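Local structure of putative oxidoreductase (Yersinia pestis, 3KUX) at residues Val148-Ser153 / Ile242-Gln247. The protein is a putative oxidoreductase that probably uses a nicotinamide dinucleotide cofactor bound by its N-terminal Rossmann-fold domain, its exact substrate being unknown. Numbering follows the deposited sequence.
Sequences VVYFES and IVHGTQ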
loop_
_atom_site.group_PDB
_atom_site.type_symbol
_atom_site.label_atom_id
_atom_site.label_comp_id
_atom_site.label_asym_id
_atom_site.label_seq_id
_atom_site.Cartn_x
_atom_site.Cartn_y
_atom_site.Cartn_z
ATOM N N VAL A 148 -7.540 -6.391 22.434
ATOM C CA VAL A 148 -6.202 -6.484 21.861
ATOM C C VAL A 148 -5.229 -5.552 22.583
ATOM O O VAL A 148 -5.523 -4.371 22.769
ATOM C CB VAL A 148 -6.225 -6.134 20.366
ATOM C CG1 VAL A 148 -4.818 -6.069 19.805
ATOM C CG2 VAL A 148 -7.063 -7.144 19.611
ATOM N N VAL A 149 -4.076 -6.083 22.986
ATOM C CA VAL A 149 -3.075 -5.284 23.701
ATOM C C VAL A 149 -1.730 -5.215 22.982
ATOM O O VAL A 149 -0.868 -4.434 23.364
ATOM C CB VAL A 149 -2.824 -5.805 25.136
ATOM C CG1 VAL A 149 -4.113 -5.817 25.932
ATOM C CG2 VAL A 149 -2.192 -7.195 25.102
ATOM N N TYR A 150 -1.553 -6.023 21.944
ATOM C CA TYR A 150 -0.268 -6.102 21.264
ATOM C C TYR A 150 -0.440 -6.453 19.798
ATOM O O TYR A 150 -1.185 -7.372 19.459
ATOM C CB TYR A 150 0.612 -7.161 21.935
ATOM C CG TYR A 150 2.044 -7.189 21.447
ATOM C CD1 TYR A 150 2.965 -6.240 21.882
ATOM C CD2 TYR A 150 2.482 -8.169 20.559
ATOM C CE1 TYR A 150 4.285 -6.261 21.437
ATOM C CE2 TYR A 150 3.801 -8.201 20.117
ATOM C CZ TYR A 150 4.692 -7.244 20.561
ATOM O OH TYR A 150 5.991 -7.265 20.127
ATOM N N PHE A 151 0.259 -5.729 18.929
ATOM C CA PHE A 151 0.240 -6.027 17.503
ATOM C C PHE A 151 1.646 -5.950 16.914
ATOM O O PHE A 151 2.298 -4.905 16.966
ATOM C CB PHE A 151 -0.711 -5.079 16.774
ATOM C CG PHE A 151 -0.738 -5.261 15.275
ATOM C CD1 PHE A 151 -1.220 -6.432 14.708
ATOM C CD2 PHE A 151 -0.306 -4.245 14.432
ATOM C CE1 PHE A 151 -1.252 -6.593 13.323
ATOM C CE2 PHE A 151 -0.335 -4.394 13.046
ATOM C CZ PHE A 151 -0.809 -5.567 12.490
ATOM N N GLU A 152 2.111 -7.063 16.358
ATOM C CA GLU A 152 3.447 -7.122 15.785
ATOM C C GLU A 152 3.385 -7.510 14.312
ATOM O O GLU A 152 2.790 -8.519 13.946
ATOM C CB GLU A 152 4.327 -8.098 16.570
ATOM C CG GLU A 152 5.782 -8.132 16.119
ATOM C CD GLU A 152 6.699 -8.776 17.148
ATOM O OE1 GLU A 152 7.878 -9.031 16.822
ATOM O OE2 GLU A 152 6.245 -9.021 18.286
ATOM N N SER A 153 4.008 -6.690 13.474
ATOM C CA SER A 153 3.926 -6.850 12.032
ATOM C C SER A 153 5.325 -6.760 11.423
ATOM O O SER A 153 5.998 -5.738 11.571
ATOM C CB SER A 153 3.012 -5.764 11.453
ATOM O OG SER A 153 2.945 -5.830 10.040
ATOM N N ILE A 242 1.804 -11.086 14.709
ATOM C CA ILE A 242 1.647 -11.671 16.033
ATOM C C ILE A 242 0.708 -10.757 16.810
ATOM O O ILE A 242 1.016 -9.584 17.022
ATOM C CB ILE A 242 2.990 -11.761 16.772
ATOM C CG1 ILE A 242 3.898 -12.792 16.099
ATOM C CG2 ILE A 242 2.772 -12.110 18.241
ATOM C CD1 ILE A 242 5.323 -12.748 16.579
ATOM N N VAL A 243 -0.442 -11.278 17.220
ATOM C CA VAL A 243 -1.453 -10.444 17.861
ATOM C C VAL A 243 -1.909 -11.055 19.178
ATOM O O VAL A 243 -2.394 -12.183 19.207
ATOM C CB VAL A 243 -2.674 -10.261 16.942
ATOM C CG1 VAL A 243 -3.613 -9.218 17.504
ATOM C CG2 VAL A 243 -2.232 -9.879 15.542
ATOM N N HIS A 244 -1.756 -10.312 20.269
ATOM C CA HIS A 244 -2.174 -10.802 21.581
ATOM C C HIS A 244 -3.371 -10.034 22.124
ATOM O O HIS A 244 -3.380 -8.802 22.140
ATOM C CB HIS A 244 -1.024 -10.743 22.594
ATOM C CG HIS A 244 0.146 -11.609 22.240
ATOM N ND1 HIS A 244 0.014 -12.941 21.905
ATOM C CD2 HIS A 244 1.472 -11.334 22.178
ATOM C CE1 HIS A 244 1.208 -13.445 21.642
ATOM N NE2 HIS A 244 2.108 -12.491 21.802
ATOM N N GLY A 245 -4.379 -10.771 22.573
ATOM C CA GLY A 245 -5.533 -10.162 23.223
ATOM C C GLY A 245 -5.639 -10.689 24.636
ATOM O O GLY A 245 -4.852 -11.548 25.037
ATOM N N THR A 246 -6.605 -10.180 25.392
ATOM C CA THR A 246 -6.820 -10.653 26.757
ATOM C C THR A 246 -7.405 -12.063 26.794
ATOM O O THR A 246 -7.453 -12.693 27.850
ATOM C CB THR A 246 -7.764 -9.722 27.541
ATOM O OG1 THR A 246 -8.982 -9.542 26.806
ATOM C CG2 THR A 246 -7.110 -8.373 27.775
ATOM N N GLN A 247 -7.855 -12.558 25.647
ATOM C CA GLN A 247 -8.532 -13.850 25.602
ATOM C C GLN A 247 -7.861 -14.821 24.646
ATOM O O GLN A 247 -8.184 -16.010 24.643
ATOM C CB GLN A 247 -9.992 -13.674 25.186
ATOM C CG GLN A 247 -10.791 -12.745 26.078
ATOM C CD GLN A 247 -11.485 -13.473 27.205
ATOM O OE1 GLN A 247 -10.963 -14.445 27.752
ATOM N NE2 GLN A 247 -12.681 -13.009 27.555
#
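The Y150 ring lies alongside the imidazole of H244, both side chains leaving the sheet in the same direction, and overlaps it only marginally: CD2 of Y150 is 3.7 Å from CD2 of H244, while the near-parallel planes, 24° apart, are slid so far that the centroids stand 5.8 Å from each other. With CG of Y150 anti to the backbone N (chi1 -171°), the ring also runs past I242, whose CG2 lies near CE2, and carries its hydroxyl to E152. There OH donates to OE2 of E152 at 2.6 Å, meeting the carboxylate from above its plane, while OE1 is hydrogen-bonded to NE2 of H154. ND1 of the imidazole is hydrogen-bonded to OG of S249.

The strands that carry these groups run antiparallel, and E152 and I242 form a hydrogen-bonded pair joined in both directions. Toward V148 a classic beta bulge interrupts the regular register, V149 and Y150 both facing H244; beyond it V148 pairs with G245. O of H244 accepts a nearly straight bond from N of V149 (2.9 Å, 170° at the hydrogen) and a weak one from N of Y150, so one carbonyl serves two successive amides and the register shifts by one residue.

On the other face, CG2 of V243 comes up to the edge of the F151 ring, 3.7 Å from CD1, and its CG1 touches CG1 of V148. This apolar side is covered by helices: L136 of helix 131-142 packs on F151 and V243, whereas F192 of helix 176-192 reaches V148 and F151. In the mixed sheet of the C-terminal alpha/beta domain, strand 148-156 is flanked by 241-245 on one side and, in parallel, by 224-231 on the other.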